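Local coordinates for protein glucose-resistance amylase regulator (Weissella paramesenteroides ATCC 33313, PDB 4RK6) that binds glucose in its sugar-binding module and, as a LacI-family factor, probably binds DNA to regulate transcription, at residues A[106-117]-A[240-251]; A[191-202]-A[219-230]. All blocks are in the same frame, centred on the assembly; numbering follows the deposited sequence.

Both contacts are buried, but they lie in different parts of the fold. Contact 1 joins two chain crossings of the hinge between the lobes. Contact 2 joins parts of a beta-alpha-beta unit within one lobe. Strands 238-241 and 220-223 are neighbours in the sheet, so the contacts meet directly: Val-240 O lies 2.8 Å from Asp-225 N, a probable hydrogen bond. Contact 1 is mostly apolar packing around a single direct hydrogen bond and two waters. Contact 2 is held by strand backbone bonds and a buried carboxylate, and one end reaches the second subunit. Glucose touches both, through an amide in contact 1 and a carboxylate in contact 2.

Contact 1. Residues A[106-117]-A[240-251]; sequences VTSNEFEMMNSI and VKQDFPEIGRIA. With GLC (alpha-D-glucopyranose), chain C.
Gln-242 and Ser-108 meet at the hinge of a type I periplasmic-binding-protein fold, the sugar-binding module of LacI-family regulators. Each lies where the chain leaves a strand in one lobe and enters a helix in the other. Strand 106-108 and helix 244-251 run nearly antiparallel, at 159°. Helix 110-117 and strand 240-241 meet on the opposite side of the hinge.

The side chain of Gln-242 carries the centre. Its CB sits 3.6 Å above one face of the Phe-244 ring, nearer its edge than its centre. CG lies beside the backbone N (chi1 -57°) and packs against the selenium of Met-113, present as selenomethionine, with CG and SE 3.9 Å apart. The chain then runs extended, which brings the amide to the sugar. OE1 accepts from Ser-108 OG at 2.6 Å, with the hydroxyl tilted out of the carbonyl plane. OE1 also accepts from water 1, which in turn takes the backbone N-H of Ser-108. NE2 donates to glucose O3 at 3.0 Å in an almost straight bond (175°). A second bond from NE2 goes to Asp-225. Donors at OE1 and acceptors at NE2 settle which end of the amide is oxygen. Water 2 donates to Ser-108 OG and accepts from Asp-243 N, so the serine hydroxyl ties the two crossings twice.

Apolar groups close both flanks. Val-106 lays its two methyls against helix 244-251: CG1 meets Ile-247 CG2 and Ile-250 CG2, each at 4.0 Å, and CG2 lies against Ala-251. On the other flank Val-240 spreads its two methyls over helix 110-117. CG1 touches Met-113 SE at 3.8 Å, while CG2 presses on Ile-117 CG1 at 3.4 Å, closer than two such carbons normally sit.

Contact 2. Residues A[191-202]-A[219-230]; sequences TAAIATADMVGQ and LSIVTIDGLQQT. With GLC (alpha-D-glucopyranose), chain C.
Ala-193 and Val-222 lie on adjacent parallel strands of a beta-alpha-beta unit: strand 192-195, helix 198-210, strand 220-223. This is the tight part. Five backbone bonds join the strands and their ends, among them Ala-195 N to Val-222 O at 2.8 Å. Over the face that bears Ile-221 and Thr-223, the helix comes close at Gly-201, whose CA is 3.9 Å from Thr-223 CG2.

Asp-198 fastens the helix start to the loop after strand 220-223. OD1 takes Gly-226 N on its syn lone pair (3.0 Å) and Thr-223 OG1 from the anti side (2.7 Å). The threonine hydroxyl reaches it from between the backbone N and the carbonyl carbon (chi1 78°). OD2 accepts from Leu-227 N and from water 5.

The looser side lies by the second subunit, where Met-199 is partly exposed. Gln-229 NE2 donates to Gln-202 OE1 (3.0 Å, 174°), with the amide planes 79° apart. Gln-229 also bonds to Gln-229 of the second subunit.

At the sugar, Asp-225 accepts from glucose O4 through OD1 (2.5 Å) and from O6 through OD2 (2.6 Å). Asp-198 OD2 and Asp-225 OD2 are 4.7 Å apart. The donors round Asp-198, with water 4 and Gln-242 at Asp-225, probably ease the proximity of these like charges, while Asp-225 accepts from both sugar hydroxyls.

Contact 1. Residues A[106-117]-A[240-251]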
loop_
_atom_site.group_PDB
_atom_site.type_symbol
_atom_site.label_atom_id
_atom_site.label_comp_id
_atom_site.label_asym_id
_atom_site.label_seq_id
_atom_site.Cartn_x
_atom_site.Cartn_y
_atom_site.Cartn_z
ATOM N N VAL A 106 8.530 -14.194 -15.199
ATOM C CA VAL A 106 8.556 -12.870 -15.807
ATOM C C VAL A 106 9.061 -11.895 -14.748
ATOM O O VAL A 106 8.523 -11.867 -13.616
ATOM C CB VAL A 106 7.155 -12.429 -16.268
ATOM C CG1 VAL A 106 7.263 -11.074 -16.963
ATOM C CG2 VAL A 106 6.544 -13.479 -17.196
ATOM N N THR A 107 10.079 -11.125 -15.111
ATOM C CA THR A 107 10.813 -10.325 -14.131
ATOM C C THR A 107 11.567 -9.191 -14.792
ATOM O O THR A 107 11.916 -9.249 -15.987
ATOM C CB THR A 107 11.791 -11.231 -13.320
ATOM O OG1 THR A 107 12.465 -10.478 -12.300
ATOM C CG2 THR A 107 12.848 -11.863 -14.233
ATOM N N SER A 108 11.839 -8.141 -14.020
ATOM C CA SER A 108 12.873 -7.197 -14.405
ATOM C C SER A 108 14.198 -7.937 -14.313
ATOM O O SER A 108 14.353 -8.839 -13.476
ATOM C CB SER A 108 12.874 -5.973 -13.465
ATOM O OG SER A 108 11.612 -5.290 -13.496
ATOM N N ASN A 109 15.166 -7.533 -15.123
ATOM C CA ASN A 109 16.485 -8.121 -15.058
ATOM C C ASN A 109 17.293 -7.545 -13.904
ATOM O O ASN A 109 17.711 -6.394 -13.947
ATOM C CB ASN A 109 17.236 -7.929 -16.374
ATOM C CG ASN A 109 18.553 -8.696 -16.426
ATOM O OD1 ASN A 109 19.506 -8.424 -15.693
ATOM N ND2 ASN A 109 18.625 -9.649 -17.352
ATOM N N GLU A 110 17.524 -8.365 -12.888
ATOM C CA GLU A 110 18.105 -7.886 -11.633
ATOM C C GLU A 110 19.517 -7.329 -11.797
ATOM O O GLU A 110 19.827 -6.273 -11.255
ATOM C CB GLU A 110 18.062 -8.975 -10.557
ATOM C CG GLU A 110 16.688 -9.198 -9.949
ATOM C CD GLU A 110 16.360 -8.207 -8.831
ATOM O OE1 GLU A 110 17.243 -7.426 -8.402
ATOM O OE2 GLU A 110 15.219 -8.252 -8.361
ATOM N N PHE A 111 20.384 -8.004 -12.552
ATOM C CA PHE A 111 21.721 -7.474 -12.697
ATOM C C PHE A 111 21.724 -6.165 -13.481
ATOM O O PHE A 111 22.468 -5.250 -13.151
ATOM C CB PHE A 111 22.697 -8.473 -13.323
ATOM C CG PHE A 111 24.088 -7.932 -13.403
ATOM C CD1 PHE A 111 24.897 -7.889 -12.268
ATOM C CD2 PHE A 111 24.559 -7.378 -14.585
ATOM C CE1 PHE A 111 26.155 -7.330 -12.320
ATOM C CE2 PHE A 111 25.823 -6.826 -14.642
ATOM C CZ PHE A 111 26.621 -6.803 -13.509
ATOM N N GLU A 112 20.918 -6.085 -14.533
ATOM C CA GLU A 112 20.836 -4.853 -15.314
ATOM C C GLU A 112 20.356 -3.686 -14.464
ATOM O O GLU A 112 20.894 -2.567 -14.585
ATOM C CB GLU A 112 19.903 -5.041 -16.501
ATOM C CG GLU A 112 19.958 -3.938 -17.541
ATOM C CD GLU A 112 19.030 -4.210 -18.716
ATOM O OE1 GLU A 112 18.230 -3.318 -19.061
ATOM O OE2 GLU A 112 19.086 -5.321 -19.292
HETATM N N MSE A 113 19.337 -3.926 -13.627
HETATM C CA MSE A 113 18.843 -2.865 -12.712
HETATM C C MSE A 113 19.960 -2.386 -11.855
HETATM O O MSE A 113 20.265 -1.181 -11.818
HETATM C CB MSE A 113 17.719 -3.328 -11.790
HETATM C CG MSE A 113 16.412 -3.535 -12.542
HETATM SE SE MSE A 113 14.932 -3.604 -11.249
HETATM C CE MSE A 113 15.252 -5.447 -10.598
HETATM N N MSE A 114 20.621 -3.318 -11.177
HETATM C CA MSE A 114 21.675 -2.946 -10.229
HETATM C C MSE A 114 22.841 -2.299 -10.909
HETATM O O MSE A 114 23.384 -1.299 -10.432
HETATM C CB MSE A 114 22.178 -4.154 -9.460
HETATM C CG MSE A 114 23.232 -3.782 -8.428
HETATM SE SE MSE A 114 22.447 -2.708 -6.966
HETATM C CE MSE A 114 21.245 -4.087 -6.301
ATOM N N ASN A 115 23.266 -2.873 -12.021
ATOM C CA ASN A 115 24.375 -2.323 -12.746
ATOM C C ASN A 115 24.096 -0.908 -13.291
ATOM O O ASN A 115 24.981 -0.068 -13.278
ATOM C CB ASN A 115 24.785 -3.269 -13.854
ATOM C CG ASN A 115 26.109 -2.909 -14.431
ATOM O OD1 ASN A 115 27.126 -2.929 -13.734
ATOM N ND2 ASN A 115 26.113 -2.529 -15.706
ATOM N N SER A 116 22.868 -0.633 -13.713
ATOM C CA SER A 116 22.502 0.710 -14.161
ATOM C C SER A 116 22.652 1.719 -13.018
ATOM O O SER A 116 23.054 2.830 -13.222
ATOM C CB SER A 116 21.085 0.752 -14.749
ATOM O OG SER A 116 20.073 0.708 -13.750
ATOM N N ILE A 117 22.330 1.315 -11.802
ATOM C CA ILE A 117 22.385 2.253 -10.683
ATOM C C ILE A 117 23.834 2.533 -10.307
ATOM O O ILE A 117 24.214 3.658 -10.097
ATOM C CB ILE A 117 21.628 1.718 -9.445
ATOM C CG1 ILE A 117 20.140 1.527 -9.772
ATOM C CG2 ILE A 117 21.846 2.647 -8.263
ATOM C CD1 ILE A 117 19.385 0.746 -8.714
ATOM N N VAL A 240 15.001 3.306 -9.912
ATOM C CA VAL A 240 14.763 2.371 -11.026
ATOM C C VAL A 240 13.320 1.937 -10.965
ATOM O O VAL A 240 12.884 1.202 -10.058
ATOM C CB VAL A 240 15.706 1.145 -11.035
ATOM C CG1 VAL A 240 15.261 0.108 -12.079
ATOM C CG2 VAL A 240 17.121 1.596 -11.316
ATOM N N LYS A 241 12.552 2.393 -11.941
ATOM C CA LYS A 241 11.151 2.065 -12.005
ATOM C C LYS A 241 10.928 0.730 -12.701
ATOM O O LYS A 241 11.302 0.570 -13.861
ATOM C CB LYS A 241 10.369 3.134 -12.751
ATOM C CG LYS A 241 8.862 2.951 -12.581
ATOM C CD LYS A 241 8.109 4.110 -13.217
ATOM C CE LYS A 241 6.776 4.377 -12.545
ATOM N NZ LYS A 241 5.858 3.241 -12.720
ATOM N N GLN A 242 10.328 -0.206 -11.990
ATOM C CA GLN A 242 9.892 -1.473 -12.605
ATOM C C GLN A 242 8.510 -1.298 -13.203
ATOM O O GLN A 242 7.661 -0.568 -12.671
ATOM C CB GLN A 242 9.834 -2.591 -11.574
ATOM C CG GLN A 242 11.154 -2.823 -10.855
ATOM C CD GLN A 242 11.220 -4.219 -10.247
ATOM O OE1 GLN A 242 11.054 -5.213 -10.946
ATOM N NE2 GLN A 242 11.391 -4.294 -8.941
ATOM N N ASP A 243 8.268 -1.988 -14.306
ATOM C CA ASP A 243 6.962 -1.962 -14.911
ATOM C C ASP A 243 6.111 -3.113 -14.386
ATOM O O ASP A 243 5.941 -4.134 -15.064
ATOM C CB ASP A 243 7.130 -1.991 -16.447
ATOM C CG ASP A 243 5.861 -1.566 -17.193
ATOM O OD1 ASP A 243 4.782 -1.502 -16.578
ATOM O OD2 ASP A 243 5.984 -1.295 -18.408
ATOM N N PHE A 244 5.616 -2.978 -13.152
ATOM C CA PHE A 244 4.912 -4.084 -12.495
ATOM C C PHE A 244 3.648 -4.500 -13.247
ATOM O O PHE A 244 3.359 -5.681 -13.366
ATOM C CB PHE A 244 4.577 -3.772 -11.032
ATOM C CG PHE A 244 5.790 -3.683 -10.150
ATOM C CD1 PHE A 244 6.601 -4.797 -9.949
ATOM C CD2 PHE A 244 6.143 -2.483 -9.540
ATOM C CE1 PHE A 244 7.733 -4.713 -9.146
ATOM C CE2 PHE A 244 7.278 -2.396 -8.743
ATOM C CZ PHE A 244 8.064 -3.518 -8.542
ATOM N N PRO A 245 2.877 -3.527 -13.749
ATOM C CA PRO A 245 1.703 -3.985 -14.481
ATOM C C PRO A 245 2.089 -4.778 -15.725
ATOM O O PRO A 245 1.396 -5.763 -16.009
ATOM C CB PRO A 245 0.944 -2.688 -14.829
ATOM C CG PRO A 245 1.489 -1.661 -13.865
ATOM C CD PRO A 245 2.924 -2.058 -13.622
ATOM N N GLU A 246 3.163 -4.401 -16.413
ATOM C CA GLU A 246 3.596 -5.146 -17.601
ATOM C C GLU A 246 4.035 -6.563 -17.202
ATOM O O GLU A 246 3.692 -7.545 -17.870
ATOM C CB GLU A 246 4.676 -4.414 -18.357
ATOM C CG GLU A 246 5.161 -5.148 -19.593
ATOM C CD GLU A 246 4.152 -5.204 -20.725
ATOM O OE1 GLU A 246 3.010 -4.686 -20.601
ATOM O OE2 GLU A 246 4.539 -5.769 -21.770
ATOM N N ILE A 247 4.745 -6.682 -16.081
ATOM C CA ILE A 247 5.080 -8.021 -15.562
ATOM C C ILE A 247 3.831 -8.882 -15.402
ATOM O O ILE A 247 3.810 -10.031 -15.828
ATOM C CB ILE A 247 5.905 -7.926 -14.252
ATOM C CG1 ILE A 247 7.266 -7.310 -14.547
ATOM C CG2 ILE A 247 6.045 -9.295 -13.591
ATOM C CD1 ILE A 247 7.999 -6.797 -13.309
ATOM N N GLY A 248 2.778 -8.325 -14.809
ATOM C CA GLY A 248 1.526 -9.038 -14.635
ATOM C C GLY A 248 0.882 -9.391 -15.973
ATOM O O GLY A 248 0.478 -10.531 -16.191
ATOM N N ARG A 249 0.789 -8.422 -16.884
ATOM C CA ARG A 249 0.160 -8.705 -18.187
ATOM C C ARG A 249 0.885 -9.818 -18.956
ATOM O O ARG A 249 0.246 -10.717 -19.529
ATOM C CB ARG A 249 0.129 -7.446 -19.065
ATOM C CG ARG A 249 -0.844 -6.381 -18.601
ATOM C CD ARG A 249 -1.029 -5.313 -19.678
ATOM N NE ARG A 249 0.152 -4.468 -19.827
ATOM C CZ ARG A 249 0.411 -3.374 -19.097
ATOM N NH1 ARG A 249 -0.441 -2.943 -18.165
ATOM N NH2 ARG A 249 1.515 -2.692 -19.326
ATOM N N ILE A 250 2.207 -9.755 -18.973
ATOM C CA ILE A 250 3.029 -10.703 -19.734
ATOM C C ILE A 250 2.979 -12.095 -19.105
ATOM O O ILE A 250 2.900 -13.106 -19.822
ATOM C CB ILE A 250 4.454 -10.157 -19.901
ATOM C CG1 ILE A 250 4.429 -8.880 -20.772
ATOM C CG2 ILE A 250 5.406 -11.173 -20.513
ATOM C CD1 ILE A 250 3.946 -9.064 -22.199
ATOM N N ALA A 251 2.986 -12.177 -17.780
ATOM C CA ALA A 251 2.804 -13.484 -17.128
ATOM C C ALA A 251 1.469 -14.146 -17.537
ATOM O O ALA A 251 1.412 -15.329 -17.873
ATOM C CB ALA A 251 2.892 -13.358 -15.614
HETATM C C1 GLC C . 10.293 -8.147 -4.089
HETATM C C2 GLC C . 10.434 -8.114 -5.610
HETATM C C3 GLC C . 11.432 -7.082 -6.095
HETATM C C4 GLC C . 11.181 -5.750 -5.383
HETATM C C5 GLC C . 11.355 -5.980 -3.881
HETATM C C6 GLC C . 11.100 -4.706 -3.079
HETATM O O1 GLC C . 11.331 -8.910 -3.608
HETATM O O2 GLC C . 10.862 -9.382 -6.103
HETATM O O3 GLC C . 11.209 -6.961 -7.495
HETATM O O4 GLC C . 12.046 -4.774 -5.880
HETATM O O5 GLC C . 10.409 -6.906 -3.415
HETATM O O6 GLC C . 9.796 -4.249 -3.257
HETATM O O HOH W 1 10.958 -7.881 -11.239
HETATM O O HOH W 2 10.107 -3.853 -15.319
#

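Contact 2. Residues A[191-202]-A[219-230]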
loop_
_atom_site.group_PDB
_atom_site.type_symbol
_atom_site.label_atom_id
_atom_site.label_comp_id
_atom_site.label_asym_id
_atom_site.label_seq_id
_atom_site.Cartn_x
_atom_site.Cartn_y
_atom_site.Cartn_z
ATOM N N THR A 191 28.988 7.764 0.537
ATOM C CA THR A 191 28.375 9.012 0.059
ATOM C C THR A 191 27.028 8.799 -0.625
ATOM O O THR A 191 26.298 9.770 -0.869
ATOM C CB THR A 191 29.308 9.770 -0.905
ATOM O OG1 THR A 191 29.583 8.961 -2.075
ATOM C CG2 THR A 191 30.609 10.138 -0.190
ATOM N N ALA A 192 26.741 7.544 -0.967
ATOM C CA ALA A 192 25.503 7.155 -1.646
ATOM C C ALA A 192 25.026 5.827 -1.122
ATOM O O ALA A 192 25.815 4.965 -0.714
ATOM C CB ALA A 192 25.706 7.071 -3.143
ATOM N N ALA A 193 23.710 5.670 -1.110
ATOM C CA ALA A 193 23.077 4.440 -0.706
ATOM C C ALA A 193 22.086 4.003 -1.782
ATOM O O ALA A 193 21.329 4.809 -2.305
ATOM C CB ALA A 193 22.363 4.623 0.621
ATOM N N ILE A 194 22.146 2.730 -2.134
ATOM C CA ILE A 194 21.189 2.114 -3.034
ATOM C C ILE A 194 20.192 1.404 -2.142
ATOM O O ILE A 194 20.538 0.486 -1.396
ATOM C CB ILE A 194 21.858 1.114 -3.986
ATOM C CG1 ILE A 194 22.888 1.840 -4.854
ATOM C CG2 ILE A 194 20.806 0.446 -4.845
ATOM C CD1 ILE A 194 23.746 0.959 -5.729
ATOM N N ALA A 195 18.942 1.836 -2.195
ATOM C CA ALA A 195 17.898 1.284 -1.347
ATOM C C ALA A 195 17.151 0.181 -2.074
ATOM O O ALA A 195 16.676 0.407 -3.189
ATOM C CB ALA A 195 16.942 2.412 -0.963
ATOM N N THR A 196 16.982 -0.994 -1.457
ATOM C CA THR A 196 16.408 -2.139 -2.179
ATOM C C THR A 196 14.895 -2.036 -2.386
ATOM O O THR A 196 14.312 -2.836 -3.120
ATOM C CB THR A 196 16.692 -3.500 -1.495
ATOM O OG1 THR A 196 16.060 -3.548 -0.206
ATOM C CG2 THR A 196 18.150 -3.727 -1.378
ATOM N N ALA A 197 14.264 -1.068 -1.725
ATOM C CA ALA A 197 12.855 -0.752 -1.971
ATOM C C ALA A 197 12.619 0.700 -1.672
ATOM O O ALA A 197 13.400 1.333 -0.956
ATOM C CB ALA A 197 11.943 -1.628 -1.138
ATOM N N ASP A 198 11.568 1.271 -2.261
ATOM C CA ASP A 198 11.293 2.698 -2.075
ATOM C C ASP A 198 11.210 3.146 -0.594
ATOM O O ASP A 198 11.743 4.206 -0.233
ATOM C CB ASP A 198 9.997 3.111 -2.774
ATOM C CG ASP A 198 10.011 2.807 -4.270
ATOM O OD1 ASP A 198 11.083 2.860 -4.923
ATOM O OD2 ASP A 198 8.907 2.521 -4.767
HETATM N N MSE A 199 10.561 2.341 0.245
HETATM C CA MSE A 199 10.349 2.700 1.666
HETATM C C MSE A 199 11.681 2.757 2.389
HETATM O O MSE A 199 11.844 3.549 3.291
HETATM C CB MSE A 199 9.383 1.732 2.357
HETATM C CG MSE A 199 7.952 2.173 2.156
HETATM SE SE MSE A 199 7.688 3.790 3.245
HETATM C CE MSE A 199 5.734 3.659 3.050
ATOM N N VAL A 200 12.659 1.950 1.967
ATOM C CA VAL A 200 13.994 2.025 2.553
ATOM C C VAL A 200 14.548 3.427 2.306
ATOM O O VAL A 200 15.127 4.050 3.201
ATOM C CB VAL A 200 14.935 0.950 1.976
ATOM C CG1 VAL A 200 16.357 1.117 2.502
ATOM C CG2 VAL A 200 14.395 -0.439 2.250
ATOM N N GLY A 201 14.376 3.932 1.086
ATOM C CA GLY A 201 14.806 5.273 0.728
ATOM C C GLY A 201 14.114 6.352 1.554
ATOM O O GLY A 201 14.734 7.315 1.988
ATOM N N GLN A 202 12.822 6.171 1.797
ATOM C CA GLN A 202 12.099 7.110 2.637
ATOM C C GLN A 202 12.663 7.117 4.082
ATOM O O GLN A 202 12.732 8.171 4.742
ATOM C CB GLN A 202 10.621 6.783 2.616
ATOM C CG GLN A 202 9.768 7.680 3.465
ATOM C CD GLN A 202 9.654 9.072 2.894
ATOM O OE1 GLN A 202 8.834 9.317 1.989
ATOM N NE2 GLN A 202 10.463 9.995 3.407
ATOM N N LEU A 219 23.982 12.737 1.739
ATOM C CA LEU A 219 23.815 11.339 1.315
ATOM C C LEU A 219 22.962 11.309 0.066
ATOM O O LEU A 219 21.837 11.801 0.093
ATOM C CB LEU A 219 23.119 10.486 2.381
ATOM C CG LEU A 219 22.881 9.022 1.985
ATOM C CD1 LEU A 219 24.191 8.271 1.836
ATOM C CD2 LEU A 219 21.946 8.304 2.971
ATOM N N SER A 220 23.500 10.743 -1.013
ATOM C CA SER A 220 22.732 10.487 -2.224
ATOM C C SER A 220 21.988 9.149 -2.114
ATOM O O SER A 220 22.491 8.206 -1.501
ATOM C CB SER A 220 23.676 10.488 -3.436
ATOM O OG SER A 220 24.119 11.813 -3.742
ATOM N N ILE A 221 20.799 9.058 -2.726
ATOM C CA ILE A 221 20.003 7.848 -2.637
ATOM C C ILE A 221 19.417 7.526 -3.999
ATOM O O ILE A 221 18.916 8.427 -4.690
ATOM C CB ILE A 221 18.837 7.969 -1.612
ATOM C CG1 ILE A 221 19.332 8.297 -0.210
ATOM C CG2 ILE A 221 18.006 6.688 -1.551
ATOM C CD1 ILE A 221 18.190 8.707 0.707
ATOM N N VAL A 222 19.473 6.246 -4.363
ATOM C CA VAL A 222 18.695 5.707 -5.479
ATOM C C VAL A 222 17.913 4.510 -4.957
ATOM O O VAL A 222 18.469 3.648 -4.269
ATOM C CB VAL A 222 19.555 5.285 -6.689
ATOM C CG1 VAL A 222 18.666 4.702 -7.784
ATOM C CG2 VAL A 222 20.363 6.449 -7.230
ATOM N N THR A 223 16.619 4.447 -5.260
ATOM C CA THR A 223 15.800 3.297 -4.847
ATOM C C THR A 223 15.450 2.379 -6.011
ATOM O O THR A 223 15.552 2.767 -7.170
ATOM C CB THR A 223 14.464 3.682 -4.174
ATOM O OG1 THR A 223 13.511 4.077 -5.168
ATOM C CG2 THR A 223 14.635 4.769 -3.171
ATOM N N ILE A 224 15.042 1.170 -5.669
ATOM C CA ILE A 224 14.508 0.216 -6.631
ATOM C C ILE A 224 13.025 0.036 -6.395
ATOM O O ILE A 224 12.612 -0.265 -5.285
ATOM C CB ILE A 224 15.207 -1.142 -6.524
ATOM C CG1 ILE A 224 16.652 -0.982 -6.966
ATOM C CG2 ILE A 224 14.457 -2.168 -7.387
ATOM C CD1 ILE A 224 17.544 -2.152 -6.613
ATOM N N ASP A 225 12.246 0.263 -7.468
ATOM C CA ASP A 225 10.827 -0.060 -7.632
ATOM C C ASP A 225 10.115 1.107 -8.337
ATOM O O ASP A 225 9.394 0.908 -9.302
ATOM C CB ASP A 225 10.058 -0.398 -6.348
ATOM C CG ASP A 225 10.341 -1.797 -5.839
ATOM O OD1 ASP A 225 11.025 -2.571 -6.551
ATOM O OD2 ASP A 225 9.920 -2.097 -4.697
ATOM N N GLY A 226 10.275 2.310 -7.808
ATOM C CA GLY A 226 9.729 3.500 -8.427
ATOM C C GLY A 226 8.238 3.699 -8.253
ATOM O O GLY A 226 7.597 4.299 -9.117
ATOM N N LEU A 227 7.693 3.208 -7.147
ATOM C CA LEU A 227 6.276 3.401 -6.819
ATOM C C LEU A 227 6.018 4.792 -6.195
ATOM O O LEU A 227 6.927 5.639 -6.138
ATOM C CB LEU A 227 5.777 2.251 -5.963
ATOM C CG LEU A 227 5.823 0.876 -6.666
ATOM C CD1 LEU A 227 5.598 -0.227 -5.649
ATOM C CD2 LEU A 227 4.811 0.809 -7.794
ATOM N N GLN A 228 4.769 5.035 -5.765
ATOM C CA GLN A 228 4.334 6.369 -5.347
ATOM C C GLN A 228 5.184 7.029 -4.259
ATOM O O GLN A 228 5.362 8.235 -4.275
ATOM C CB GLN A 228 2.876 6.327 -4.878
ATOM C CG GLN A 228 2.326 7.686 -4.477
ATOM C CD GLN A 228 0.920 7.616 -3.913
ATOM O OE1 GLN A 228 0.565 6.677 -3.193
ATOM N NE2 GLN A 228 0.117 8.629 -4.217
ATOM N N GLN A 229 5.713 6.258 -3.324
ATOM C CA GLN A 229 6.567 6.861 -2.277
ATOM C C GLN A 229 7.715 7.701 -2.834
ATOM O O GLN A 229 8.112 8.718 -2.222
ATOM C CB GLN A 229 7.082 5.800 -1.307
ATOM C CG GLN A 229 7.408 6.330 0.062
ATOM C CD GLN A 229 6.153 6.731 0.843
ATOM O OE1 GLN A 229 5.095 6.095 0.731
ATOM N NE2 GLN A 229 6.266 7.767 1.629
ATOM N N THR A 230 8.252 7.323 -3.999
ATOM C CA THR A 230 9.349 8.088 -4.596
ATOM C C THR A 230 8.947 9.481 -5.067
ATOM O O THR A 230 9.773 10.372 -5.133
ATOM C CB THR A 230 10.027 7.340 -5.766
ATOM O OG1 THR A 230 9.124 7.219 -6.880
ATOM C CG2 THR A 230 10.506 5.989 -5.321
HETATM C C1 GLC C . 10.293 -8.147 -4.089
HETATM C C2 GLC C . 10.434 -8.114 -5.610
HETATM C C3 GLC C . 11.432 -7.082 -6.095
HETATM C C4 GLC C . 11.181 -5.750 -5.383
HETATM C C5 GLC C . 11.355 -5.980 -3.881
HETATM C C6 GLC C . 11.100 -4.706 -3.079
HETATM O O1 GLC C . 11.331 -8.910 -3.608
HETATM O O2 GLC C . 10.862 -9.382 -6.103
HETATM O O3 GLC C . 11.209 -6.961 -7.495
HETATM O O4 GLC C . 12.046 -4.774 -5.880
HETATM O O5 GLC C . 10.409 -6.906 -3.415
HETATM O O6 GLC C . 9.796 -4.249 -3.257
HETATM O O HOH W 3 25.737 13.015 -1.963
HETATM O O HOH W 4 9.034 -0.044 -3.243
HETATM O O HOH W 5 6.545 3.398 -3.253
#